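Local coordinates for glycosyl hydrolase family 26 (Bacteroides ovatus, PDB 4ZXO), which is a beta-mannanase of glycoside hydrolase family 26 that cleaves the mannan backbone and takes part in galactomannan breakdown, at residues Y37-E42 and R47-S52; G43-S48 and I88-A93; G66-G71 and V79-L84; V300-N303 and T309-Y312. All blocks are in the same frame, centred on the assembly; numbering follows the deposited sequence.

Contact 1: residues Y37-E42 and R47-S52; sequences YGIGWE and RSDVKS
Trp41 and Arg47 show how an extended cationic side chain can lie flat along one face of an indole. With CG anti to the backbone N (chi1 -171°) and the chain straight from CG to NE, Arg47 follows the ring: its CG lies 3.6 Å from the centroid of the six-membered ring of Trp41, a CH-pi contact, and its guanidinium stacks flat on the five-membered ring, planes 9° apart, as a cation-pi pair. The backbone of Tyr37 and Gly38 covers the opposite face. Asp49 then fixes the edge, since Trp41 NE1 donates in the ring plane to Asp49 OD1 at 2.8 Å, almost straight at 172°, meeting it from above the carboxylate plane. The other oxygen, OD2, accepts from Ile39 N at 3.0 Å on its syn side and from Asn303. Arg47 O, 3.4 Å from Trp41 CH2, is buried here and has no polar partner. The Gly40 side is looser: Gly40, at the corner of the type II turn from Gly38 to Trp41, is exposed, a water bridges Ile39 O to Asp49 OD1, and Arg47 NH1 reaches out to Asp44. Ser48 N-caps helix 49-54, and the contact sets the small hairpin 37-38/41-42, which follows barrel strand 27-32, against its first turn.

Contact 2: residues G43-S48 and I88-A93; sequences GDKGRS and IIEQYA
Lys45 reaches across to Glu90 in a surface salt bridge, an example of a contact made by the ends of two long side chains. From CB, the Lys45 chain sets out with CG anti to the backbone N (chi1 177°) and bends at chi2, and CB, CG and CD serve to carry it over the gap. CE is the first atom to approach the partner, 4.1 Å from Glu90 OE2, and NZ completes the reach with a hydrogen bond of 3.2 Å to Glu90 OE2, met on the syn side but 32° out of the carboxylate plane. The loop that projects Lys45 is a type II beta turn, Asp44 to Arg47, with Gly46 taking its positive-phi position; Glu90 rides on helix 81-93, which joins strands 60-64 and 97-101 in the beta-alpha-beta layout of the TIM barrel. An alanine in place of Glu90 would probably leave the ammonium group of Lys45 without this counter-charge and free to swing in solvent. At the turn, Arg47 NH1 makes a salt bridge of 2.8 Å to Asp44 OD2, the oxygen lying near the guanidinium plane while the donor comes from above the carboxylate plane. Gln91, next along the helix, turns to the barrel instead, where its NE2 bonds to Pro58 O.

Contact 3: residues G66-G71 and V79-L84; sequences GEIELG and VSFAHL
Phe81 presents one face of its ring to Ile68, an aliphatic chain laid over an aromatic plate. The segment leading to it begins with Val79, whose N is hydrogen-bonded to Asn75 OD1. Ser80 follows as the N-cap of helix 81-93: its OG accepts from His83 N at 2.9 Å, and its carbonyl takes the N-H of Leu84, closing the first helical turn. Phe81 comes next, and with CG beside the backbone N (chi1 -65°) the ring reaches over to Ile68. Ile68 CG1 stands over the ring centre, 4.0 Å from the Phe81 centroid and 12° off its normal, in a CH-pi contact, while Phe81 CZ lies 3.4 Å from Ile68 CA. Gly66 O comes to the edge of the ring, 4.2 Å from Phe81 CZ. An alanine at Phe81 is likely to open a gap beside Ile68, whose CG1 would lose the ring face it lies on. Two residues on, His83 sets its ring nearly parallel to that of Tyr87. The contact thus joins the loop after strand 60-64 to the head of the helix that follows it, and both Ile68 and Phe81 also pack on Phe145 of helix 132-147.

Contact 4: residues V300-N303 and T309-Y312; sequences VWRN and THYY
Trp301 turns an edge of its indole toward the face of Tyr312, an offset edge-to-face pair with planes at 73° and the centroids of the Trp301 five-membered ring and the Tyr312 ring 5.7 Å apart. The closest side-chain atoms are Trp301 CB and Tyr312 CD2, at 3.5 Å, where the methylene that carries the indole meets the tyrosine ring. Tyr312 brings its own edge to one face of the His310 ring. Arg302 crosses His310 at about a right angle, with NH2 4.0 Å from His310 CD2; Arg302 NH2 forms a salt bridge with Glu306, and His310 ND1 is hydrogen-bonded to Glu274. Asn303 ties the backbones: with CG beside the backbone N (chi1 -77°) its OD1 accepts from Tyr312 N at 3.1 Å, the donor standing above the carbonyl plane and not along a lone pair. Ala313 N uses the same oxygen, and ND2 goes to Asp49. Alongside, Tyr311 CA makes a C-H...O contact of 3.4 Å with Arg302 O. Val300 adds an apolar touch, its CB 4.1 Å from Tyr312 CB. Trp301 also stacks on His32 and touches Glu270 of strand 266-271. Such an aromatic cluster at the C-terminal end of the last barrel strand is consistent with the sugar-binding cleft of TIM-barrel glycosidases, which lies at that end of the barrel.

In the fold
Read from the N terminus, the four contacts tie loops of a TIM barrel to its helices and to one another. Contact 1 closes the four-residue loop between the hairpin 37-38/41-42 and helix 49-54. Contact 2 starts within that same loop, sharing Arg47 and Ser48, and spans strand 60-64 to reach helix 81-93. Contact 3 falls inside that span, closing the loop between this strand and the helix. Contact 4 comes much later, folding back the loop after the eighth strand, 295-300. Strands 27-32 and 295-300 are neighbours, and contacts 1 and 4 meet directly, through Asp49 with Asn303 and Tyr37 with Arg302; Tyr37 also packs on Val79 of contact 3.

Contact 1: residues Y37-E42 and R47-S52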
loop_
_atom_site.group_PDB
_atom_site.type_symbol
_atom_site.label_atom_id
_atom_site.label_comp_id
_atom_site.label_asym_id
_atom_site.label_seq_id
_atom_site.Cartn_x
_atom_site.Cartn_y
_atom_site.Cartn_z
ATOM N N TYR A 37 3.283 2.758 -15.836
ATOM C CA TYR A 37 3.215 1.879 -17.028
ATOM C C TYR A 37 1.922 1.062 -16.956
ATOM O O TYR A 37 1.194 1.115 -15.966
ATOM C CB TYR A 37 4.467 0.957 -17.107
ATOM C CG TYR A 37 4.643 0.129 -15.847
ATOM C CD1 TYR A 37 3.802 -0.957 -15.585
ATOM C CD2 TYR A 37 5.631 0.450 -14.913
ATOM C CE1 TYR A 37 3.940 -1.729 -14.442
ATOM C CE2 TYR A 37 5.795 -0.310 -13.761
ATOM C CZ TYR A 37 4.924 -1.376 -13.507
ATOM O OH TYR A 37 5.016 -2.093 -12.325
ATOM N N GLY A 38 1.640 0.291 -18.002
ATOM C CA GLY A 38 0.484 -0.586 -18.020
ATOM C C GLY A 38 0.639 -1.534 -19.179
ATOM O O GLY A 38 1.744 -1.671 -19.751
ATOM N N ILE A 39 -0.442 -2.223 -19.543
ATOM C CA ILE A 39 -0.314 -3.216 -20.609
ATOM C C ILE A 39 -0.031 -2.500 -21.947
ATOM O O ILE A 39 -0.812 -1.673 -22.400
ATOM C CB ILE A 39 -1.564 -4.102 -20.665
ATOM C CG1 ILE A 39 -1.726 -4.832 -19.324
ATOM C CG2 ILE A 39 -1.459 -5.081 -21.812
ATOM C CD1 ILE A 39 -0.437 -5.545 -18.839
ATOM N N GLY A 40 1.128 -2.793 -22.546
ATOM C CA GLY A 40 1.503 -2.185 -23.805
ATOM C C GLY A 40 2.173 -0.818 -23.777
ATOM O O GLY A 40 2.445 -0.256 -24.856
ATOM N N TRP A 41 2.453 -0.268 -22.588
ATOM C CA TRP A 41 3.094 1.043 -22.553
ATOM C C TRP A 41 3.882 1.297 -21.277
ATOM O O TRP A 41 3.692 0.631 -20.245
ATOM C CB TRP A 41 2.052 2.160 -22.736
ATOM C CG TRP A 41 1.141 2.231 -21.554
ATOM C CD1 TRP A 41 0.017 1.471 -21.345
ATOM C CD2 TRP A 41 1.277 3.091 -20.411
ATOM N NE1 TRP A 41 -0.567 1.829 -20.156
ATOM C CE2 TRP A 41 0.198 2.803 -19.551
ATOM C CE3 TRP A 41 2.193 4.109 -20.046
ATOM C CZ2 TRP A 41 0.014 3.468 -18.312
ATOM C CZ3 TRP A 41 2.008 4.768 -18.838
ATOM C CH2 TRP A 41 0.928 4.431 -17.967
ATOM N N GLU A 42 4.795 2.270 -21.350
ATOM C CA GLU A 42 5.575 2.681 -20.186
ATOM C C GLU A 42 5.925 4.144 -20.354
ATOM O O GLU A 42 6.472 4.536 -21.386
ATOM C CB GLU A 42 6.857 1.861 -20.042
ATOM C CG GLU A 42 7.711 2.354 -18.888
ATOM C CD GLU A 42 8.766 1.335 -18.483
ATOM O OE1 GLU A 42 8.897 0.284 -19.152
ATOM O OE2 GLU A 42 9.490 1.594 -17.503
ATOM N N ARG A 47 -0.740 8.993 -18.707
ATOM C CA ARG A 47 -1.467 7.760 -19.073
ATOM C C ARG A 47 -1.675 6.875 -17.845
ATOM O O ARG A 47 -0.938 7.017 -16.856
ATOM C CB ARG A 47 -0.709 6.981 -20.187
ATOM C CG ARG A 47 -1.472 5.814 -20.787
ATOM C CD ARG A 47 -0.858 5.393 -22.118
ATOM N NE ARG A 47 -1.506 4.214 -22.648
ATOM C CZ ARG A 47 -1.171 3.630 -23.789
ATOM N NH1 ARG A 47 -0.166 4.090 -24.514
ATOM N NH2 ARG A 47 -1.831 2.565 -24.174
ATOM N N SER A 48 -2.736 6.045 -17.887
ATOM C CA SER A 48 -3.200 5.229 -16.761
ATOM C C SER A 48 -4.117 4.161 -17.316
ATOM O O SER A 48 -5.083 4.529 -18.014
ATOM C CB SER A 48 -3.976 6.082 -15.771
ATOM O OG SER A 48 -4.860 5.275 -14.991
ATOM N N ASP A 49 -3.866 2.861 -17.063
ATOM C CA ASP A 49 -4.820 1.873 -17.596
ATOM C C ASP A 49 -6.197 2.071 -16.943
ATOM O O ASP A 49 -7.248 1.863 -17.597
ATOM C CB ASP A 49 -4.338 0.463 -17.356
ATOM C CG ASP A 49 -3.321 0.019 -18.372
ATOM O OD1 ASP A 49 -3.057 0.770 -19.352
ATOM O OD2 ASP A 49 -2.854 -1.124 -18.223
ATOM N N VAL A 50 -6.218 2.465 -15.676
ATOM C CA VAL A 50 -7.512 2.740 -15.027
ATOM C C VAL A 50 -8.272 3.900 -15.678
ATOM O O VAL A 50 -9.444 3.755 -16.045
ATOM C CB VAL A 50 -7.305 3.005 -13.505
ATOM C CG1 VAL A 50 -8.567 3.548 -12.865
ATOM C CG2 VAL A 50 -6.901 1.678 -12.858
ATOM N N LYS A 51 -7.596 5.019 -15.888
ATOM C CA LYS A 51 -8.251 6.137 -16.531
ATOM C C LYS A 51 -8.638 5.797 -17.958
ATOM O O LYS A 51 -9.711 6.181 -18.421
ATOM C CB LYS A 51 -7.326 7.378 -16.485
ATOM C CG LYS A 51 -7.967 8.667 -17.043
ATOM C CD LYS A 51 -7.046 9.838 -16.816
ATOM C CE LYS A 51 -7.548 11.127 -17.469
ATOM N NZ LYS A 51 -7.064 11.186 -18.889
ATOM N N SER A 52 -7.805 5.022 -18.662
ATOM C CA SER A 52 -8.139 4.670 -20.058
ATOM C C SER A 52 -9.418 3.874 -20.116
ATOM O O SER A 52 -10.113 3.913 -21.141
ATOM C CB SER A 52 -7.016 3.863 -20.710
ATOM O OG SER A 52 -5.904 4.679 -20.932
HETATM O O HOH W 1 -1.638 1.615 -15.546
HETATM O O HOH W 2 -3.142 -0.642 -21.807
#

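Contact 2: residues G43-S48 and I88-A93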
loop_
_atom_site.group_PDB
_atom_site.type_symbol
_atom_site.label_atom_id
_atom_site.label_comp_id
_atom_site.label_asym_id
_atom_site.label_seq_id
_atom_site.Cartn_x
_atom_site.Cartn_y
_atom_site.Cartn_z
ATOM N N GLY A 43 5.609 4.960 -19.358
ATOM C CA GLY A 43 6.184 6.289 -19.322
ATOM C C GLY A 43 5.390 7.356 -20.046
ATOM O O GLY A 43 5.765 8.510 -19.952
ATOM N N ASP A 44 4.306 7.003 -20.739
ATOM C CA ASP A 44 3.490 8.011 -21.435
ATOM C C ASP A 44 2.912 9.026 -20.427
ATOM O O ASP A 44 2.320 8.648 -19.420
ATOM C CB ASP A 44 2.316 7.364 -22.211
ATOM C CG ASP A 44 2.758 6.261 -23.185
ATOM O OD1 ASP A 44 3.855 5.704 -23.038
ATOM O OD2 ASP A 44 1.975 5.915 -24.088
ATOM N N LYS A 45 3.049 10.311 -20.739
ATOM C CA LYS A 45 2.692 11.370 -19.804
ATOM C C LYS A 45 1.188 11.344 -19.529
ATOM O O LYS A 45 0.389 11.288 -20.475
ATOM C CB LYS A 45 3.129 12.730 -20.381
ATOM C CG LYS A 45 2.764 13.937 -19.567
ATOM C CD LYS A 45 3.607 14.035 -18.300
ATOM C CE LYS A 45 3.690 15.497 -17.790
ATOM N NZ LYS A 45 4.840 15.678 -16.792
ATOM N N GLY A 46 0.819 11.298 -18.249
ATOM C CA GLY A 46 -0.572 11.300 -17.816
ATOM C C GLY A 46 -1.347 10.003 -18.057
ATOM O O GLY A 46 -2.520 9.937 -17.663
ATOM N N ARG A 47 -0.740 8.993 -18.707
ATOM C CA ARG A 47 -1.467 7.760 -19.073
ATOM C C ARG A 47 -1.675 6.875 -17.845
ATOM O O ARG A 47 -0.938 7.017 -16.856
ATOM C CB ARG A 47 -0.709 6.981 -20.187
ATOM C CG ARG A 47 -1.472 5.814 -20.787
ATOM C CD ARG A 47 -0.858 5.393 -22.118
ATOM N NE ARG A 47 -1.506 4.214 -22.648
ATOM C CZ ARG A 47 -1.171 3.630 -23.789
ATOM N NH1 ARG A 47 -0.166 4.090 -24.514
ATOM N NH2 ARG A 47 -1.831 2.565 -24.174
ATOM N N SER A 48 -2.736 6.045 -17.887
ATOM C CA SER A 48 -3.200 5.229 -16.761
ATOM C C SER A 48 -4.117 4.161 -17.316
ATOM O O SER A 48 -5.083 4.529 -18.014
ATOM C CB SER A 48 -3.976 6.082 -15.771
ATOM O OG SER A 48 -4.860 5.275 -14.991
ATOM N N ILE A 88 4.263 11.009 -8.043
ATOM C CA ILE A 88 3.717 11.314 -6.717
ATOM C C ILE A 88 3.256 12.775 -6.625
ATOM O O ILE A 88 2.143 13.053 -6.126
ATOM C CB ILE A 88 4.762 10.965 -5.633
ATOM C CG1 ILE A 88 4.861 9.429 -5.555
ATOM C CG2 ILE A 88 4.382 11.531 -4.234
ATOM C CD1 ILE A 88 6.129 8.934 -4.840
ATOM N N ILE A 89 4.093 13.702 -7.089
ATOM C CA ILE A 89 3.727 15.113 -7.107
ATOM C C ILE A 89 2.456 15.340 -7.921
ATOM O O ILE A 89 1.570 16.096 -7.502
ATOM C CB ILE A 89 4.915 15.913 -7.621
ATOM C CG1 ILE A 89 5.974 15.951 -6.532
ATOM C CG2 ILE A 89 4.567 17.331 -7.940
ATOM C CD1 ILE A 89 7.302 16.386 -7.059
ATOM N N GLU A 90 2.351 14.673 -9.065
ATOM C CA GLU A 90 1.174 14.841 -9.909
ATOM C C GLU A 90 -0.092 14.257 -9.297
ATOM O O GLU A 90 -1.176 14.834 -9.453
ATOM C CB GLU A 90 1.415 14.217 -11.285
ATOM C CG GLU A 90 2.549 14.935 -11.976
ATOM C CD GLU A 90 3.010 14.285 -13.270
ATOM O OE1 GLU A 90 2.406 13.319 -13.768
ATOM O OE2 GLU A 90 4.033 14.754 -13.803
ATOM N N GLN A 91 0.025 13.136 -8.577
ATOM C CA GLN A 91 -1.142 12.552 -7.937
ATOM C C GLN A 91 -1.597 13.451 -6.812
ATOM O O GLN A 91 -2.805 13.662 -6.644
ATOM C CB GLN A 91 -0.818 11.124 -7.458
ATOM C CG GLN A 91 -1.942 10.458 -6.599
ATOM C CD GLN A 91 -3.184 10.075 -7.412
ATOM O OE1 GLN A 91 -3.417 10.574 -8.530
ATOM N NE2 GLN A 91 -3.980 9.169 -6.852
ATOM N N TYR A 92 -0.659 13.997 -6.031
ATOM C CA TYR A 92 -1.074 14.907 -4.984
ATOM C C TYR A 92 -1.754 16.143 -5.584
ATOM O O TYR A 92 -2.791 16.615 -5.086
ATOM C CB TYR A 92 0.141 15.348 -4.175
ATOM C CG TYR A 92 -0.205 16.280 -3.030
ATOM C CD1 TYR A 92 -0.662 15.775 -1.828
ATOM C CD2 TYR A 92 -0.076 17.660 -3.166
ATOM C CE1 TYR A 92 -0.968 16.606 -0.779
ATOM C CE2 TYR A 92 -0.408 18.541 -2.104
ATOM C CZ TYR A 92 -0.844 17.995 -0.904
ATOM O OH TYR A 92 -1.172 18.828 0.146
ATOM N N ALA A 93 -1.193 16.643 -6.669
ATOM C CA ALA A 93 -1.723 17.878 -7.288
ATOM C C ALA A 93 -3.175 17.679 -7.740
ATOM O O ALA A 93 -4.003 18.610 -7.674
ATOM C CB ALA A 93 -0.824 18.305 -8.453
#

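Contact 3: residues G66-G71 and V79-L84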
loop_
_atom_site.group_PDB
_atom_site.type_symbol
_atom_site.label_atom_id
_atom_site.label_comp_id
_atom_site.label_asym_id
_atom_site.label_seq_id
_atom_site.Cartn_x
_atom_site.Cartn_y
_atom_site.Cartn_z
ATOM N N GLY A 66 11.615 -0.471 -3.387
ATOM C CA GLY A 66 12.621 -1.516 -3.386
ATOM C C GLY A 66 13.801 -1.139 -4.255
ATOM O O GLY A 66 13.630 -0.703 -5.412
ATOM N N GLU A 67 14.992 -1.315 -3.671
ATOM C CA GLU A 67 16.345 -1.007 -4.226
ATOM C C GLU A 67 16.745 0.443 -4.053
ATOM O O GLU A 67 17.877 0.789 -4.360
ATOM C CB GLU A 67 16.513 -1.451 -5.696
ATOM C CG GLU A 67 16.295 -2.957 -5.843
ATOM C CD GLU A 67 16.701 -3.482 -7.196
ATOM O OE1 GLU A 67 17.391 -2.784 -7.982
ATOM O OE2 GLU A 67 16.378 -4.633 -7.486
ATOM N N ILE A 68 15.906 1.304 -3.470
ATOM C CA ILE A 68 16.412 2.636 -3.122
ATOM C C ILE A 68 17.584 2.507 -2.183
ATOM O O ILE A 68 18.533 3.335 -2.238
ATOM C CB ILE A 68 15.300 3.555 -2.539
ATOM C CG1 ILE A 68 15.737 5.057 -2.676
ATOM C CG2 ILE A 68 14.959 3.151 -1.075
ATOM C CD1 ILE A 68 14.597 6.003 -2.658
ATOM N N GLU A 69 17.575 1.459 -1.362
ATOM C CA GLU A 69 18.639 1.233 -0.382
ATOM C C GLU A 69 19.990 0.973 -1.038
ATOM O O GLU A 69 21.036 1.072 -0.346
ATOM C CB GLU A 69 18.286 0.040 0.506
ATOM C CG GLU A 69 18.005 -1.295 -0.240
ATOM C CD GLU A 69 16.589 -1.429 -0.808
ATOM O OE1 GLU A 69 15.822 -0.441 -0.824
ATOM O OE2 GLU A 69 16.268 -2.558 -1.300
ATOM N N LEU A 70 19.973 0.547 -2.314
ATOM C CA LEU A 70 21.221 0.301 -3.058
ATOM C C LEU A 70 21.840 1.560 -3.629
ATOM O O LEU A 70 22.942 1.511 -4.188
ATOM C CB LEU A 70 20.985 -0.662 -4.172
ATOM C CG LEU A 70 20.420 -2.015 -3.745
ATOM C CD1 LEU A 70 20.304 -2.984 -4.937
ATOM C CD2 LEU A 70 21.250 -2.698 -2.686
ATOM N N GLY A 71 21.187 2.690 -3.499
ATOM C CA GLY A 71 21.799 3.949 -3.967
ATOM C C GLY A 71 21.772 4.191 -5.475
ATOM O O GLY A 71 22.436 5.116 -5.985
ATOM N N VAL A 79 11.660 1.403 -12.570
ATOM C CA VAL A 79 11.116 2.749 -12.683
ATOM C C VAL A 79 12.029 3.707 -11.942
ATOM O O VAL A 79 12.423 3.426 -10.790
ATOM C CB VAL A 79 9.706 2.859 -12.070
ATOM C CG1 VAL A 79 9.163 4.268 -12.283
ATOM C CG2 VAL A 79 8.757 1.849 -12.753
ATOM N N SER A 80 12.413 4.830 -12.565
ATOM C CA SER A 80 13.407 5.653 -11.891
ATOM C C SER A 80 12.779 6.342 -10.671
ATOM O O SER A 80 11.600 6.670 -10.678
ATOM C CB SER A 80 14.004 6.727 -12.820
ATOM O OG SER A 80 13.001 7.715 -13.154
ATOM N N PHE A 81 13.590 6.596 -9.667
ATOM C CA PHE A 81 13.109 7.319 -8.512
ATOM C C PHE A 81 12.728 8.737 -8.896
ATOM O O PHE A 81 11.795 9.303 -8.316
ATOM C CB PHE A 81 14.157 7.295 -7.392
ATOM C CG PHE A 81 14.385 5.907 -6.871
ATOM C CD1 PHE A 81 13.341 5.228 -6.262
ATOM C CD2 PHE A 81 15.611 5.254 -7.056
ATOM C CE1 PHE A 81 13.507 3.921 -5.825
ATOM C CE2 PHE A 81 15.784 3.938 -6.666
ATOM C CZ PHE A 81 14.716 3.259 -6.023
ATOM N N ALA A 82 13.414 9.333 -9.871
ATOM C CA ALA A 82 13.034 10.684 -10.270
ATOM C C ALA A 82 11.636 10.668 -10.936
ATOM O O ALA A 82 10.817 11.606 -10.755
ATOM C CB ALA A 82 14.079 11.280 -11.205
ATOM N N HIS A 83 11.329 9.594 -11.679
ATOM C CA HIS A 83 9.946 9.455 -12.223
ATOM C C HIS A 83 8.926 9.207 -11.131
ATOM O O HIS A 83 7.847 9.834 -11.137
ATOM C CB HIS A 83 9.836 8.307 -13.231
ATOM C CG HIS A 83 10.164 8.714 -14.635
ATOM N ND1 HIS A 83 10.772 7.856 -15.531
ATOM C CD2 HIS A 83 9.854 9.853 -15.334
ATOM C CE1 HIS A 83 10.858 8.457 -16.715
ATOM N NE2 HIS A 83 10.336 9.677 -16.617
ATOM N N LEU A 84 9.246 8.333 -10.165
ATOM C CA LEU A 84 8.307 8.114 -9.040
ATOM C C LEU A 84 7.993 9.446 -8.368
ATOM O O LEU A 84 6.829 9.742 -8.035
ATOM C CB LEU A 84 8.891 7.170 -7.990
ATOM C CG LEU A 84 9.056 5.725 -8.474
ATOM C CD1 LEU A 84 9.553 4.830 -7.329
ATOM C CD2 LEU A 84 7.728 5.178 -9.003
#

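Contact 4: residues V300-N303 and T309-Y312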
loop_
_atom_site.group_PDB
_atom_site.type_symbol
_atom_site.label_atom_id
_atom_site.label_comp_id
_atom_site.label_asym_id
_atom_site.label_seq_id
_atom_site.Cartn_x
_atom_site.Cartn_y
_atom_site.Cartn_z
ATOM N N VAL A 300 -5.654 -2.471 -6.117
ATOM C CA VAL A 300 -5.316 -3.673 -6.898
ATOM C C VAL A 300 -3.905 -3.518 -7.477
ATOM O O VAL A 300 -3.381 -2.387 -7.696
ATOM C CB VAL A 300 -6.319 -3.955 -8.046
ATOM C CG1 VAL A 300 -7.741 -4.128 -7.481
ATOM C CG2 VAL A 300 -6.236 -2.909 -9.148
ATOM N N TRP A 301 -3.280 -4.667 -7.753
ATOM C CA TRP A 301 -1.847 -4.690 -8.060
ATOM C C TRP A 301 -1.560 -4.261 -9.512
ATOM O O TRP A 301 -2.473 -3.902 -10.259
ATOM C CB TRP A 301 -1.270 -6.087 -7.750
ATOM C CG TRP A 301 0.247 -6.059 -7.551
ATOM C CD1 TRP A 301 1.219 -6.740 -8.295
ATOM C CD2 TRP A 301 0.981 -5.288 -6.579
ATOM N NE1 TRP A 301 2.481 -6.426 -7.826
ATOM C CE2 TRP A 301 2.364 -5.535 -6.789
ATOM C CE3 TRP A 301 0.591 -4.440 -5.531
ATOM C CZ2 TRP A 301 3.353 -4.983 -5.957
ATOM C CZ3 TRP A 301 1.573 -3.862 -4.727
ATOM C CH2 TRP A 301 2.940 -4.134 -4.960
ATOM N N ARG A 302 -0.276 -4.203 -9.857
ATOM C CA ARG A 302 0.197 -3.525 -11.075
ATOM C C ARG A 302 -0.181 -4.202 -12.372
ATOM O O ARG A 302 -0.545 -5.371 -12.396
ATOM C CB ARG A 302 1.734 -3.352 -11.023
ATOM C CG ARG A 302 2.500 -4.657 -11.142
ATOM C CD ARG A 302 3.917 -4.542 -10.576
ATOM N NE ARG A 302 4.665 -5.761 -10.952
ATOM C CZ ARG A 302 5.376 -5.909 -12.084
ATOM N NH1 ARG A 302 5.513 -4.892 -12.980
ATOM N NH2 ARG A 302 5.926 -7.104 -12.339
ATOM N N ASN A 303 -0.156 -3.420 -13.444
ATOM C CA ASN A 303 -0.368 -3.976 -14.793
ATOM C C ASN A 303 0.977 -4.102 -15.467
ATOM O O ASN A 303 1.498 -3.125 -16.004
ATOM C CB ASN A 303 -1.323 -3.075 -15.594
ATOM C CG ASN A 303 -2.779 -3.268 -15.191
ATOM O OD1 ASN A 303 -3.061 -3.826 -14.119
ATOM N ND2 ASN A 303 -3.702 -2.804 -16.037
ATOM N N THR A 309 0.474 -10.996 -19.084
ATOM C CA THR A 309 -0.542 -11.804 -18.395
ATOM C C THR A 309 -0.713 -11.382 -16.921
ATOM O O THR A 309 -1.675 -11.763 -16.224
ATOM C CB THR A 309 -0.149 -13.303 -18.419
ATOM O OG1 THR A 309 1.150 -13.438 -17.821
ATOM C CG2 THR A 309 -0.067 -13.804 -19.841
ATOM N N HIS A 310 0.230 -10.591 -16.431
ATOM C CA HIS A 310 0.280 -10.277 -15.013
ATOM C C HIS A 310 -0.310 -8.898 -14.809
ATOM O O HIS A 310 0.442 -7.891 -14.815
ATOM C CB HIS A 310 1.749 -10.338 -14.512
ATOM C CG HIS A 310 1.909 -10.210 -13.026
ATOM N ND1 HIS A 310 1.289 -11.053 -12.130
ATOM C CD2 HIS A 310 2.639 -9.341 -12.276
ATOM C CE1 HIS A 310 1.651 -10.744 -10.897
ATOM N NE2 HIS A 310 2.470 -9.704 -10.953
ATOM N N TYR A 311 -1.644 -8.813 -14.632
ATOM C CA TYR A 311 -2.257 -7.488 -14.439
ATOM C C TYR A 311 -3.487 -7.639 -13.585
ATOM O O TYR A 311 -4.123 -8.722 -13.566
ATOM C CB TYR A 311 -2.601 -6.837 -15.787
ATOM C CG TYR A 311 -3.562 -7.622 -16.641
ATOM C CD1 TYR A 311 -4.934 -7.504 -16.459
ATOM C CD2 TYR A 311 -3.092 -8.475 -17.639
ATOM C CE1 TYR A 311 -5.827 -8.211 -17.221
ATOM C CE2 TYR A 311 -3.968 -9.212 -18.441
ATOM C CZ TYR A 311 -5.343 -9.068 -18.245
ATOM O OH TYR A 311 -6.225 -9.785 -19.063
ATOM N N TYR A 312 -3.823 -6.585 -12.864
ATOM C CA TYR A 312 -4.908 -6.664 -11.900
ATOM C C TYR A 312 -5.937 -5.555 -12.079
ATOM O O TYR A 312 -6.969 -5.603 -11.452
ATOM C CB TYR A 312 -4.346 -6.654 -10.454
ATOM C CG TYR A 312 -3.476 -7.879 -10.179
ATOM C CD1 TYR A 312 -4.006 -9.032 -9.593
ATOM C CD2 TYR A 312 -2.139 -7.891 -10.563
ATOM C CE1 TYR A 312 -3.228 -10.160 -9.381
ATOM C CE2 TYR A 312 -1.351 -9.003 -10.369
ATOM C CZ TYR A 312 -1.882 -10.131 -9.738
ATOM O OH TYR A 312 -1.061 -11.223 -9.552
#